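Local coordinates for BH2358 protein (Bacillus halodurans C-125, PDB 2RBD) that is of unknown function but is probably a spore coat protein, built as a helical bundle related to the ferritin clan, at residues Asn8-Pro13 with Ser125-Val130; Asn34-Phe39 with Ala105-Asp110; Ile40-Asp45 with Ala96-Pro101. All coordinates share one frame; numbering follows the deposited sequence.

Contact 1: Asn8-Pro13 with Ser125-Val130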
loop_
_atom_site.group_PDB
_atom_site.type_symbol
_atom_site.label_atom_id
_atom_site.label_comp_id
_atom_site.label_asym_id
_atom_site.label_seq_id
_atom_site.Cartn_x
_atom_site.Cartn_y
_atom_site.Cartn_z
ATOM N N ASN A 8 6.151 -3.527 -30.743
ATOM C CA ASN A 8 4.893 -2.733 -30.577
ATOM C C ASN A 8 4.079 -3.193 -29.343
ATOM O O ASN A 8 3.407 -4.239 -29.407
ATOM C CB ASN A 8 4.046 -2.844 -31.852
ATOM C CG ASN A 8 2.752 -2.037 -31.778
ATOM O OD1 ASN A 8 2.699 -0.962 -31.162
ATOM N ND2 ASN A 8 1.695 -2.557 -32.413
ATOM N N PRO A 9 4.122 -2.401 -28.228
ATOM C CA PRO A 9 3.530 -2.845 -26.946
ATOM C C PRO A 9 2.065 -3.156 -27.107
ATOM O O PRO A 9 1.578 -4.135 -26.561
ATOM C CB PRO A 9 3.697 -1.633 -25.998
ATOM C CG PRO A 9 4.656 -0.738 -26.629
ATOM C CD PRO A 9 4.676 -1.034 -28.120
ATOM N N GLN A 10 1.390 -2.325 -27.893
ATOM C CA GLN A 10 -0.042 -2.434 -28.074
ATOM C C GLN A 10 -0.490 -3.572 -29.008
ATOM O O GLN A 10 -1.687 -3.744 -29.205
ATOM C CB GLN A 10 -0.591 -1.083 -28.524
ATOM C CG GLN A 10 -0.369 0.013 -27.471
ATOM C CD GLN A 10 0.194 1.288 -28.061
ATOM O OE1 GLN A 10 -0.309 1.783 -29.073
ATOM N NE2 GLN A 10 1.247 1.829 -27.438
ATOM N N ASP A 11 0.439 -4.349 -29.562
ATOM C CA ASP A 11 0.086 -5.615 -30.205
ATOM C C ASP A 11 0.125 -6.822 -29.225
ATOM O O ASP A 11 -0.192 -7.939 -29.618
ATOM C CB ASP A 11 1.005 -5.874 -31.401
ATOM N N GLU A 12 0.515 -6.604 -27.966
ATOM C CA GLU A 12 0.545 -7.664 -26.942
ATOM C C GLU A 12 -0.740 -7.539 -26.140
ATOM O O GLU A 12 -1.231 -6.443 -25.963
ATOM C CB GLU A 12 1.724 -7.472 -25.988
ATOM C CG GLU A 12 3.044 -7.091 -26.662
ATOM C CD GLU A 12 4.162 -6.523 -25.715
ATOM O OE1 GLU A 12 3.949 -6.197 -24.508
ATOM O OE2 GLU A 12 5.302 -6.397 -26.234
ATOM N N PRO A 13 -1.289 -8.655 -25.658
ATOM C CA PRO A 13 -2.450 -8.572 -24.772
ATOM C C PRO A 13 -2.101 -7.985 -23.404
ATOM O O PRO A 13 -1.023 -8.230 -22.867
ATOM C CB PRO A 13 -2.872 -10.027 -24.590
ATOM C CG PRO A 13 -1.695 -10.817 -24.885
ATOM C CD PRO A 13 -0.890 -10.051 -25.904
ATOM N N SER A 125 2.900 -3.699 -14.072
ATOM C CA SER A 125 2.769 -3.643 -15.525
ATOM C C SER A 125 3.835 -4.444 -16.253
ATOM O O SER A 125 4.972 -4.506 -15.839
ATOM C CB SER A 125 2.852 -2.201 -16.033
ATOM O OG SER A 125 1.672 -1.490 -15.694
ATOM N N ILE A 126 3.419 -5.086 -17.328
ATOM C CA ILE A 126 4.315 -5.781 -18.258
ATOM C C ILE A 126 4.269 -5.105 -19.603
ATOM O O ILE A 126 5.297 -4.959 -20.253
ATOM C CB ILE A 126 3.934 -7.259 -18.373
ATOM C CG1 ILE A 126 4.136 -7.956 -17.033
ATOM C CG2 ILE A 126 4.774 -7.939 -19.472
ATOM C CD1 ILE A 126 3.811 -9.459 -17.028
ATOM N N ARG A 127 3.115 -4.587 -19.997
ATOM C CA ARG A 127 3.057 -3.779 -21.211
ATOM C C ARG A 127 3.629 -2.405 -20.956
ATOM O O ARG A 127 3.171 -1.676 -20.061
ATOM C CB ARG A 127 1.638 -3.729 -21.787
ATOM C CG ARG A 127 1.569 -4.354 -23.180
ATOM C CD ARG A 127 0.199 -4.404 -23.736
ATOM N NE ARG A 127 -0.365 -3.093 -24.025
ATOM C CZ ARG A 127 -1.553 -2.930 -24.577
ATOM N NH1 ARG A 127 -2.275 -3.975 -24.947
ATOM N NH2 ARG A 127 -2.023 -1.726 -24.780
ATOM N N GLU A 128 4.641 -2.037 -21.742
ATOM C CA GLU A 128 5.387 -0.803 -21.483
ATOM C C GLU A 128 4.542 0.470 -21.576
ATOM O O GLU A 128 4.788 1.451 -20.872
ATOM C CB GLU A 128 6.587 -0.693 -22.442
ATOM C CG GLU A 128 7.629 -1.750 -22.219
ATOM C CD GLU A 128 8.774 -1.717 -23.278
ATOM O OE1 GLU A 128 8.588 -1.139 -24.379
ATOM O OE2 GLU A 128 9.864 -2.277 -22.990
ATOM N N ASP A 129 3.553 0.466 -22.463
ATOM C CA ASP A 129 2.671 1.625 -22.615
ATOM C C ASP A 129 1.855 1.910 -21.354
ATOM O O ASP A 129 1.544 3.066 -21.069
ATOM C CB ASP A 129 1.749 1.473 -23.838
ATOM C CG ASP A 129 0.815 0.260 -23.761
ATOM O OD1 ASP A 129 1.266 -0.864 -23.460
ATOM O OD2 ASP A 129 -0.392 0.444 -24.025
ATOM N N VAL A 130 1.441 0.846 -20.673
ATOM C CA VAL A 130 0.653 0.977 -19.420
ATOM C C VAL A 130 1.542 1.591 -18.328
ATOM O O VAL A 130 1.147 2.558 -17.678
ATOM C CB VAL A 130 0.013 -0.364 -18.970
ATOM C CG1 VAL A 130 -0.755 -0.206 -17.631
ATOM C CG2 VAL A 130 -0.912 -0.957 -20.076
HETATM O O HOH W 1 5.549 -3.802 -23.766
#
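At the start of helix 128-155, the N-cap residue Arg127 reaches into the short 3-10 turn Pro9-Asp11 and the residues leading on toward helix 16-42. Its guanidinium works in two directions. Side-on it grips Asp129 of its own helix: NE meets OD1 of Asp129 at 2.8 Å in a nearly straight bond (175°) to the syn lone pair, and NH2 meets OD2 of Asp129 at 2.8 Å. Asp129 has its CG between backbone N and carbonyl carbon (chi1 61°), which turns the carboxylate back to the arginine; an acid also suits the first turn of a helix. Arg127 NH1 donates to Glu12 O at 2.9 Å, nearly in line with the carbonyl but bent at the hydrogen (137°), and also hydrogen-bonds Asn73 OD1.

The loop lies over this ion pair. Gln10 CA sits 3.8 Å above the centre of the guanidinium plane, while Gln10 CG comes within 3.5 Å of Asp129 OD2 and Pro9 CB within 3.6 Å of Asp129 OD1; Pro9 and Gln10 are poorly ordered. The Glu12 side chain runs alongside that of Arg127, pointing the other way, and its OE1 accepts from a water that in turn accepts from Glu128 N. The local Arg127-Asp129 pair thus holds the guanidinium so that NH1 can tie the N-terminal loop to a helix start, at one end of a four-helix bundle consistent with the ferritin clan.

Contact 2: Asn34-Phe39 with Ala105-Asp110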
loop_
_atom_site.group_PDB
_atom_site.type_symbol
_atom_site.label_atom_id
_atom_site.label_comp_id
_atom_site.label_asym_id
_atom_site.label_seq_id
_atom_site.Cartn_x
_atom_site.Cartn_y
_atom_site.Cartn_z
ATOM N N ASN A 34 -17.478 13.003 -9.798
ATOM C CA ASN A 34 -18.818 13.255 -9.296
ATOM C C ASN A 34 -18.791 13.913 -7.922
ATOM O O ASN A 34 -19.467 14.904 -7.696
ATOM C CB ASN A 34 -19.587 11.935 -9.267
ATOM C CG ASN A 34 -20.955 12.075 -8.617
ATOM O OD1 ASN A 34 -21.734 12.877 -9.039
ATOM N ND2 ASN A 34 -21.223 11.300 -7.597
ATOM N N GLY A 35 -17.989 13.384 -7.007
ATOM C CA GLY A 35 -17.880 13.985 -5.666
ATOM C C GLY A 35 -17.326 15.389 -5.674
ATOM O O GLY A 35 -17.814 16.255 -4.959
ATOM N N TYR A 36 -16.316 15.617 -6.496
ATOM C CA TYR A 36 -15.707 16.925 -6.578
ATOM C C TYR A 36 -16.660 17.942 -7.243
ATOM O O TYR A 36 -16.656 19.094 -6.887
ATOM C CB TYR A 36 -14.380 16.883 -7.336
ATOM C CG TYR A 36 -13.252 16.193 -6.626
ATOM C CD1 TYR A 36 -13.455 15.383 -5.520
ATOM C CD2 TYR A 36 -11.985 16.254 -7.150
ATOM C CE1 TYR A 36 -12.374 14.721 -4.897
ATOM C CE2 TYR A 36 -10.914 15.599 -6.534
ATOM C CZ TYR A 36 -11.119 14.844 -5.438
ATOM O OH TYR A 36 -10.040 14.185 -4.874
ATOM N N ARG A 37 -17.450 17.510 -8.221
ATOM C CA ARG A 37 -18.485 18.388 -8.768
ATOM C C ARG A 37 -19.493 18.784 -7.681
ATOM O O ARG A 37 -19.973 19.926 -7.633
ATOM C CB ARG A 37 -19.135 17.700 -9.950
ATOM C CG ARG A 37 -18.270 17.769 -11.200
ATOM C CD ARG A 37 -18.883 16.929 -12.302
ATOM N NE ARG A 37 -18.301 17.256 -13.601
ATOM C CZ ARG A 37 -18.518 16.528 -14.689
ATOM N NH1 ARG A 37 -19.178 15.389 -14.641
ATOM N NH2 ARG A 37 -18.050 16.933 -15.847
ATOM N N SER A 38 -19.773 17.860 -6.764
ATOM C CA SER A 38 -20.619 18.233 -5.619
ATOM C C SER A 38 -19.860 19.201 -4.716
ATOM O O SER A 38 -20.381 20.257 -4.366
ATOM C CB SER A 38 -21.051 17.018 -4.829
ATOM O OG SER A 38 -21.923 17.414 -3.787
ATOM N N PHE A 39 -18.583 18.913 -4.428
ATOM C CA PHE A 39 -17.773 19.827 -3.615
ATOM C C PHE A 39 -17.693 21.245 -4.178
ATOM O O PHE A 39 -17.675 22.182 -3.413
ATOM C CB PHE A 39 -16.370 19.289 -3.436
ATOM C CG PHE A 39 -16.241 18.128 -2.470
ATOM C CD1 PHE A 39 -17.189 17.831 -1.499
ATOM C CD2 PHE A 39 -15.091 17.377 -2.505
ATOM C CE1 PHE A 39 -16.993 16.762 -0.610
ATOM C CE2 PHE A 39 -14.888 16.311 -1.638
ATOM C CZ PHE A 39 -15.853 16.005 -0.704
ATOM N N ALA A 105 -8.945 18.682 2.846
ATOM C CA ALA A 105 -8.370 17.474 3.460
ATOM C C ALA A 105 -8.694 16.229 2.666
ATOM O O ALA A 105 -7.815 15.417 2.416
ATOM C CB ALA A 105 -8.874 17.317 4.867
ATOM N N THR A 106 -9.953 16.093 2.276
ATOM C CA THR A 106 -10.392 14.973 1.494
ATOM C C THR A 106 -9.675 14.851 0.174
ATOM O O THR A 106 -9.153 13.778 -0.190
ATOM C CB THR A 106 -11.904 15.072 1.249
ATOM O OG1 THR A 106 -12.553 15.054 2.519
ATOM C CG2 THR A 106 -12.416 13.915 0.390
ATOM N N ILE A 107 -9.621 15.953 -0.552
ATOM C CA ILE A 107 -8.960 15.951 -1.827
ATOM C C ILE A 107 -7.456 15.642 -1.659
ATOM O O ILE A 107 -6.866 14.892 -2.416
ATOM C CB ILE A 107 -9.170 17.293 -2.544
ATOM C CG1 ILE A 107 -10.653 17.454 -2.846
ATOM C CG2 ILE A 107 -8.264 17.351 -3.815
ATOM C CD1 ILE A 107 -11.005 18.761 -3.480
ATOM N N SER A 108 -6.835 16.216 -0.641
ATOM C CA SER A 108 -5.412 15.932 -0.378
ATOM C C SER A 108 -5.155 14.443 -0.110
ATOM O O SER A 108 -4.194 13.848 -0.633
ATOM C CB SER A 108 -4.912 16.765 0.794
ATOM O OG SER A 108 -5.055 18.153 0.484
HETATM N N MSE A 109 -6.054 13.814 0.647
HETATM C CA MSE A 109 -5.930 12.382 0.901
HETATM C C MSE A 109 -6.159 11.573 -0.371
HETATM O O MSE A 109 -5.460 10.588 -0.603
HETATM C CB MSE A 109 -6.857 11.938 2.020
HETATM C CG MSE A 109 -6.387 12.456 3.332
HETATM SE SE MSE A 109 -7.518 11.925 4.769
HETATM C CE MSE A 109 -8.946 13.026 4.416
ATOM N N ASP A 110 -7.104 12.004 -1.167
ATOM C CA ASP A 110 -7.354 11.336 -2.438
ATOM C C ASP A 110 -6.104 11.373 -3.360
ATOM O O ASP A 110 -5.746 10.380 -4.032
ATOM C CB ASP A 110 -8.536 11.970 -3.215
ATOM C CG ASP A 110 -9.903 11.777 -2.558
ATOM O OD1 ASP A 110 -10.096 10.772 -1.825
ATOM O OD2 ASP A 110 -10.777 12.646 -2.784
#
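Tyr36 and Asp110 approach from opposite directions and meet through the phenol: Tyr36 OH donates to Asp110 OD2 at 2.7 Å, using the anti lone pair of that oxygen. The carboxylate and ring planes are 22° apart, and OD2 lies in the ring plane at its edge, on the CE1 side of the hydroxyl. Ile107 instead comes from above, its CG1 over one face of the tyrosine, 4.0 Å from the ring centroid and 25° off the normal, a CH-pi contact. A long, flat residue with a polar end suits this place, because the axes of the two segments come no closer than 12.0 Å and the ring bridges the gap while the hydroxyl gives Asp110 OD2 a hydrogen-bond donor. A phenylalanine here would probably keep the packing on Ile107 but leave Asp110 OD2 without that donor.

Phe39 and Thr106 cross at about a right angle. With OG1 beside the backbone N, where it bonds to Glu102 O, Thr106 turns its CG2 methyl to the edge of the phenylalanine ring, 4.0 Å from Phe39 CE2. Phe39 CD2 also touches Ile107 CD1 at 4.4 Å.

Segments 34-39 and 105-110 run roughly antiparallel, 157° between their directions. Ile52 of helix 46-72 packs against both Tyr36 and Ile107, Met148 of helix 128-155 reaches Ile107, and Phe98 of the third subunit lies on Phe39.

Contact 3: Ile40-Asp45 with Ala96-Pro101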
loop_
_atom_site.group_PDB
_atom_site.type_symbol
_atom_site.label_atom_id
_atom_site.label_comp_id
_atom_site.label_asym_id
_atom_site.label_seq_id
_atom_site.Cartn_x
_atom_site.Cartn_y
_atom_site.Cartn_z
ATOM N N ILE A 40 -17.672 21.412 -5.495
ATOM C CA ILE A 40 -17.691 22.761 -6.073
ATOM C C ILE A 40 -18.886 23.548 -5.536
ATOM O O ILE A 40 -18.766 24.706 -5.189
ATOM C CB ILE A 40 -17.717 22.712 -7.641
ATOM C CG1 ILE A 40 -16.285 22.622 -8.174
ATOM C CG2 ILE A 40 -18.421 23.934 -8.262
ATOM C CD1 ILE A 40 -16.204 21.863 -9.474
ATOM N N ASN A 41 -20.035 22.891 -5.453
ATOM C CA ASN A 41 -21.249 23.510 -4.933
ATOM C C ASN A 41 -21.232 23.801 -3.432
ATOM O O ASN A 41 -21.975 24.669 -2.970
ATOM C CB ASN A 41 -22.451 22.663 -5.306
ATOM C CG ASN A 41 -22.796 22.774 -6.796
ATOM O OD1 ASN A 41 -22.683 23.853 -7.354
ATOM N ND2 ASN A 41 -23.246 21.703 -7.408
ATOM N N HIS A 42 -20.412 23.086 -2.670
ATOM C CA HIS A 42 -20.281 23.248 -1.223
ATOM C C HIS A 42 -19.195 24.227 -0.831
ATOM O O HIS A 42 -19.096 24.569 0.308
ATOM C CB HIS A 42 -19.906 21.908 -0.548
ATOM C CG HIS A 42 -21.023 20.926 -0.456
ATOM N ND1 HIS A 42 -21.655 20.623 0.718
ATOM C CD2 HIS A 42 -21.614 20.159 -1.396
ATOM C CE1 HIS A 42 -22.584 19.703 0.506
ATOM N NE2 HIS A 42 -22.581 19.399 -0.778
ATOM N N THR A 43 -18.337 24.665 -1.731
ATOM C CA THR A 43 -17.142 25.432 -1.408
ATOM C C THR A 43 -17.416 26.946 -1.441
ATOM O O THR A 43 -18.054 27.415 -2.386
ATOM C CB THR A 43 -16.027 25.133 -2.483
ATOM O OG1 THR A 43 -15.693 23.724 -2.486
ATOM C CG2 THR A 43 -14.770 25.964 -2.236
ATOM N N GLY A 44 -16.851 27.668 -0.491
ATOM C CA GLY A 44 -16.878 29.118 -0.519
ATOM C C GLY A 44 -15.607 29.678 -1.151
ATOM O O GLY A 44 -15.651 30.558 -2.038
ATOM N N ASP A 45 -14.483 29.140 -0.706
ATOM C CA ASP A 45 -13.190 29.661 -1.062
ATOM C C ASP A 45 -12.867 29.530 -2.540
ATOM O O ASP A 45 -12.861 28.440 -3.083
ATOM C CB ASP A 45 -12.151 28.973 -0.207
ATOM C CG ASP A 45 -10.812 29.593 -0.344
ATOM O OD1 ASP A 45 -10.122 29.260 -1.320
ATOM O OD2 ASP A 45 -10.427 30.408 0.523
ATOM N N ALA A 96 -25.817 19.216 6.182
ATOM C CA ALA A 96 -25.469 18.527 4.927
ATOM C C ALA A 96 -24.256 19.126 4.242
ATOM O O ALA A 96 -23.766 18.602 3.231
ATOM C CB ALA A 96 -26.677 18.561 3.982
ATOM N N ARG A 97 -23.758 20.228 4.781
ATOM C CA ARG A 97 -22.725 21.037 4.119
ATOM C C ARG A 97 -21.333 20.537 4.453
ATOM O O ARG A 97 -21.003 20.342 5.624
ATOM C CB ARG A 97 -22.838 22.514 4.582
ATOM C CG ARG A 97 -21.516 23.369 4.473
ATOM C CD ARG A 97 -21.544 24.484 3.450
ATOM N NE ARG A 97 -20.216 24.782 2.882
ATOM C CZ ARG A 97 -19.275 25.584 3.384
ATOM N NH1 ARG A 97 -19.424 26.178 4.563
ATOM N NH2 ARG A 97 -18.117 25.737 2.722
ATOM N N PHE A 98 -20.478 20.389 3.444
ATOM C CA PHE A 98 -19.074 20.160 3.640
ATOM C C PHE A 98 -18.375 21.492 3.599
ATOM O O PHE A 98 -18.613 22.315 2.730
ATOM C CB PHE A 98 -18.506 19.219 2.570
ATOM C CG PHE A 98 -19.033 17.800 2.701
ATOM C CD1 PHE A 98 -18.440 16.906 3.531
ATOM C CD2 PHE A 98 -20.155 17.418 2.023
ATOM C CE1 PHE A 98 -18.979 15.597 3.660
ATOM C CE2 PHE A 98 -20.685 16.134 2.177
ATOM C CZ PHE A 98 -20.097 15.260 3.004
ATOM N N ASN A 99 -17.528 21.684 4.577
ATOM C CA ASN A 99 -16.816 22.930 4.744
ATOM C C ASN A 99 -15.448 22.884 4.093
ATOM O O ASN A 99 -14.868 21.825 3.948
ATOM C CB ASN A 99 -16.702 23.226 6.246
ATOM C CG ASN A 99 -18.069 23.280 6.895
ATOM O OD1 ASN A 99 -18.855 24.162 6.559
ATOM N ND2 ASN A 99 -18.405 22.279 7.735
ATOM N N ASP A 100 -14.894 24.063 3.829
ATOM C CA ASP A 100 -13.683 24.171 3.016
ATOM C C ASP A 100 -12.485 23.367 3.542
ATOM O O ASP A 100 -11.881 22.637 2.801
ATOM C CB ASP A 100 -13.279 25.638 2.818
ATOM C CG ASP A 100 -14.301 26.414 2.017
ATOM O OD1 ASP A 100 -15.145 25.801 1.328
ATOM O OD2 ASP A 100 -14.281 27.643 2.075
ATOM N N PRO A 101 -12.151 23.490 4.838
ATOM C CA PRO A 101 -11.019 22.695 5.316
ATOM C C PRO A 101 -11.200 21.191 5.151
ATOM O O PRO A 101 -10.245 20.485 4.808
ATOM C CB PRO A 101 -10.949 23.040 6.794
ATOM C CG PRO A 101 -11.718 24.298 6.914
ATOM C CD PRO A 101 -12.740 24.311 5.905
#
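His42 can be followed outward along Ala96-Phe98. Its CB rests 3.5 Å from Phe98 O; next, ND1 accepts the backbone N of Phe98 at 3.0 Å in a straight bond (175°), although the donor stands 29° out of the ring plane. CE1 lies 3.2 Å from Ala96 O at the ring edge, and 3.7 Å from Phe98 CD2, where the phenylalanine turns its edge to the imidazole face with planes at 61°. At the tip, NE2 bonds to Ala96 O of the third subunit. A histidine suits this place because its two ring nitrogens serve both the local loop and the subunit interface.

Its backbone is held too. In one of two conformers modelled for Arg97, NE at 2.8 Å and NH2 at 2.9 Å grip His42 O side-on, and NH2 forms a salt bridge with Asp100 OD1. Asp100 OD1 also accepts from Gly44 N at 3.1 Å, and its OD2 from Asp45 N at 3.2 Å. Asp45 itself pairs with Lys155 and caps Leu48 N. The turn between helices 16-42 and 46-72 is thereby bound to the N-terminus of helix 100-124, an inter-helix turn closed by a carboxylate beside the third subunit.

How the contacts relate
Contacts 2 and 3 are neighbours on the same two helices, 16-42 and 100-124, with centres about 10 Å apart, and join directly where Phe39 CE1 packs 4.0 Å from Phe98 CG. Both also meet the third subunit. Contact 1 lies at the far end of the bundle and touches the second subunit: its centre is about 32 Å from that of contact 2 and about 42 Å from that of contact 3, and contacts 1 and 3 stand on opposite sides of the chain's centre. Contact 2 is the buried one, and a tetraethylene glycol, probably from crystallisation, sits about 4 Å from the Tyr36 side chain.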